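PDB 3Q48: chaperone CupB2 from Pseudomonas aeruginosa, which probably acts as a periplasmic folding chaperone in fimbrial assembly. Local coordinates for residues L76-S81 against S112-N117. Residues are numbered along the deposited sequence; the frame is centred on the assembly and turned at random.
Sequences LQVPFS and SLFWLN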
loop_
_atom_site.group_PDB
_atom_site.type_symbol
_atom_site.label_atom_id
_atom_site.label_comp_id
_atom_site.label_asym_id
_atom_site.label_seq_id
_atom_site.Cartn_x
_atom_site.Cartn_y
_atom_site.Cartn_z
ATOM N N LEU A 76 14.332 14.058 3.511
ATOM C CA LEU A 76 14.409 12.650 3.099
ATOM C C LEU A 76 14.833 12.521 1.629
ATOM O O LEU A 76 15.252 11.451 1.201
ATOM C CB LEU A 76 13.064 11.955 3.312
ATOM C CG LEU A 76 12.433 11.935 4.704
ATOM C CD1 LEU A 76 11.270 10.994 4.704
ATOM C CD2 LEU A 76 13.454 11.520 5.764
ATOM N N GLN A 77 14.696 13.614 0.866
ATOM C CA GLN A 77 15.044 13.668 -0.546
ATOM C C GLN A 77 14.497 12.454 -1.298
ATOM O O GLN A 77 15.229 11.803 -2.028
ATOM C CB GLN A 77 16.564 13.788 -0.717
ATOM C CG GLN A 77 17.177 15.089 -0.128
ATOM C CD GLN A 77 17.630 16.099 -1.199
ATOM O OE1 GLN A 77 17.091 17.214 -1.307
ATOM N NE2 GLN A 77 18.642 15.711 -1.983
ATOM N N VAL A 78 13.218 12.133 -1.100
ATOM C CA VAL A 78 12.579 11.084 -1.870
ATOM C C VAL A 78 12.460 11.564 -3.308
ATOM O O VAL A 78 12.245 12.769 -3.538
ATOM C CB VAL A 78 11.198 10.703 -1.325
ATOM C CG1 VAL A 78 11.298 10.338 0.147
ATOM C CG2 VAL A 78 10.182 11.802 -1.582
ATOM N N PRO A 79 12.597 10.634 -4.279
ATOM C CA PRO A 79 12.598 10.995 -5.688
ATOM C C PRO A 79 11.212 11.252 -6.271
ATOM O O PRO A 79 11.003 11.053 -7.450
ATOM C CB PRO A 79 13.202 9.760 -6.352
ATOM C CG PRO A 79 12.726 8.657 -5.537
ATOM C CD PRO A 79 12.626 9.173 -4.114
ATOM N N PHE A 80 10.273 11.689 -5.452
ATOM C CA PHE A 80 8.965 12.062 -5.970
ATOM C C PHE A 80 8.600 13.490 -5.562
ATOM O O PHE A 80 9.004 13.950 -4.507
ATOM C CB PHE A 80 7.899 11.049 -5.544
ATOM C CG PHE A 80 8.199 9.650 -5.968
ATOM C CD1 PHE A 80 7.896 9.235 -7.243
ATOM C CD2 PHE A 80 8.802 8.756 -5.081
ATOM C CE1 PHE A 80 8.167 7.970 -7.659
ATOM C CE2 PHE A 80 9.113 7.449 -5.475
ATOM C CZ PHE A 80 8.794 7.057 -6.778
ATOM N N SER A 81 7.890 14.200 -6.429
ATOM C CA SER A 81 7.268 15.450 -6.068
ATOM C C SER A 81 5.743 15.322 -6.268
ATOM O O SER A 81 5.291 14.506 -7.036
ATOM C CB SER A 81 7.845 16.572 -6.917
ATOM O OG SER A 81 7.397 16.426 -8.263
ATOM N N SER A 112 9.708 -0.812 -4.942
ATOM C CA SER A 112 9.985 0.066 -3.775
ATOM C C SER A 112 8.704 0.684 -3.201
ATOM O O SER A 112 7.736 0.971 -3.926
ATOM C CB SER A 112 10.987 1.133 -4.123
ATOM O OG SER A 112 12.255 0.518 -4.301
ATOM N N LEU A 113 8.721 0.832 -1.879
ATOM C CA LEU A 113 7.579 1.327 -1.128
ATOM C C LEU A 113 7.774 2.760 -0.590
ATOM O O LEU A 113 8.739 3.037 0.131
ATOM C CB LEU A 113 7.323 0.380 0.004
ATOM C CG LEU A 113 6.197 0.805 0.923
ATOM C CD1 LEU A 113 4.801 0.865 0.234
ATOM C CD2 LEU A 113 6.300 -0.166 2.111
ATOM N N PHE A 114 6.866 3.652 -0.997
ATOM C CA PHE A 114 6.769 5.028 -0.512
ATOM C C PHE A 114 5.352 5.323 0.008
ATOM O O PHE A 114 4.423 4.492 -0.127
ATOM C CB PHE A 114 7.168 5.994 -1.614
ATOM C CG PHE A 114 8.634 5.888 -2.005
ATOM C CD1 PHE A 114 9.596 6.655 -1.356
ATOM C CD2 PHE A 114 9.046 4.996 -2.981
ATOM C CE1 PHE A 114 10.954 6.566 -1.691
ATOM C CE2 PHE A 114 10.447 4.881 -3.332
ATOM C CZ PHE A 114 11.377 5.681 -2.687
ATOM N N TRP A 115 5.165 6.477 0.631
ATOM C CA TRP A 115 3.876 6.741 1.236
ATOM C C TRP A 115 3.406 8.095 0.787
ATOM O O TRP A 115 4.156 9.061 0.842
ATOM C CB TRP A 115 3.960 6.666 2.763
ATOM C CG TRP A 115 4.324 5.286 3.310
ATOM C CD1 TRP A 115 5.608 4.737 3.464
ATOM C CD2 TRP A 115 3.405 4.272 3.736
ATOM N NE1 TRP A 115 5.501 3.485 4.014
ATOM C CE2 TRP A 115 4.168 3.175 4.182
ATOM C CE3 TRP A 115 2.011 4.210 3.833
ATOM C CZ2 TRP A 115 3.574 2.004 4.676
ATOM C CZ3 TRP A 115 1.425 3.065 4.366
ATOM C CH2 TRP A 115 2.210 1.982 4.778
ATOM N N LEU A 116 2.185 8.157 0.275
ATOM C CA LEU A 116 1.568 9.434 -0.045
ATOM C C LEU A 116 0.750 9.850 1.144
ATOM O O LEU A 116 -0.034 9.039 1.676
ATOM C CB LEU A 116 0.673 9.322 -1.265
ATOM C CG LEU A 116 -0.105 10.537 -1.717
ATOM C CD1 LEU A 116 0.768 11.755 -2.020
ATOM C CD2 LEU A 116 -0.893 10.101 -2.945
ATOM N N ASN A 117 0.991 11.081 1.613
ATOM C CA ASN A 117 0.191 11.651 2.702
ATOM C C ASN A 117 -0.745 12.740 2.127
ATOM O O ASN A 117 -0.343 13.503 1.246
ATOM C CB ASN A 117 1.064 12.277 3.747
ATOM C CG ASN A 117 2.016 11.324 4.375
ATOM O OD1 ASN A 117 1.668 10.629 5.333
ATOM N ND2 ASN A 117 3.272 11.335 3.896
#
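F80 drives the rim of its ring into one face of F114, a T-shaped pair whose centroids lie 5.0 Å apart and whose planes meet at 71°. The leading atom is F80 CE2, 3.5 Å from F114 CD2; it stands over the F114 face but displaced toward the rim, so the stack is off-centre. Two residues just before F80 in the chain add to the same ring from the side of its CE1 and CZ atoms. P79 brings its ring carbon CD to 3.9 Å from F114 CE1, the two side chains crossing at about a right angle, while V78 CB stands 4.2 Å from that same CE1. Both approaches are oblique to the ring, and the whole interface is apolar, with no hydrogen bond between the segments. F114 therefore reaches across alone from 112-117 and is met by three consecutive side chains; its CB already points at 76-81, and chi1 of -66°, with CG anti to the carbonyl carbon, swings the ring beside the backbone N.

Backbone bonds hold F114 to L142 of strand 136-145 on one flank and W115 to D65 of strand 58-65 on the other, while P79 bonds L102 just beyond strand 93-101. Around the pair, F80 also meets the rings of F39 and Y101 and touches F144 and I64; V78 shares I64. Strand 58-65 lies between 80-89 and 112-121 in sheet order, so the two phenylalanines meet without their strands being neighbours. Apolar side chains packed together inside the domain are typical of an immunoglobulin-like fold, here the PapD-like N-terminal domain.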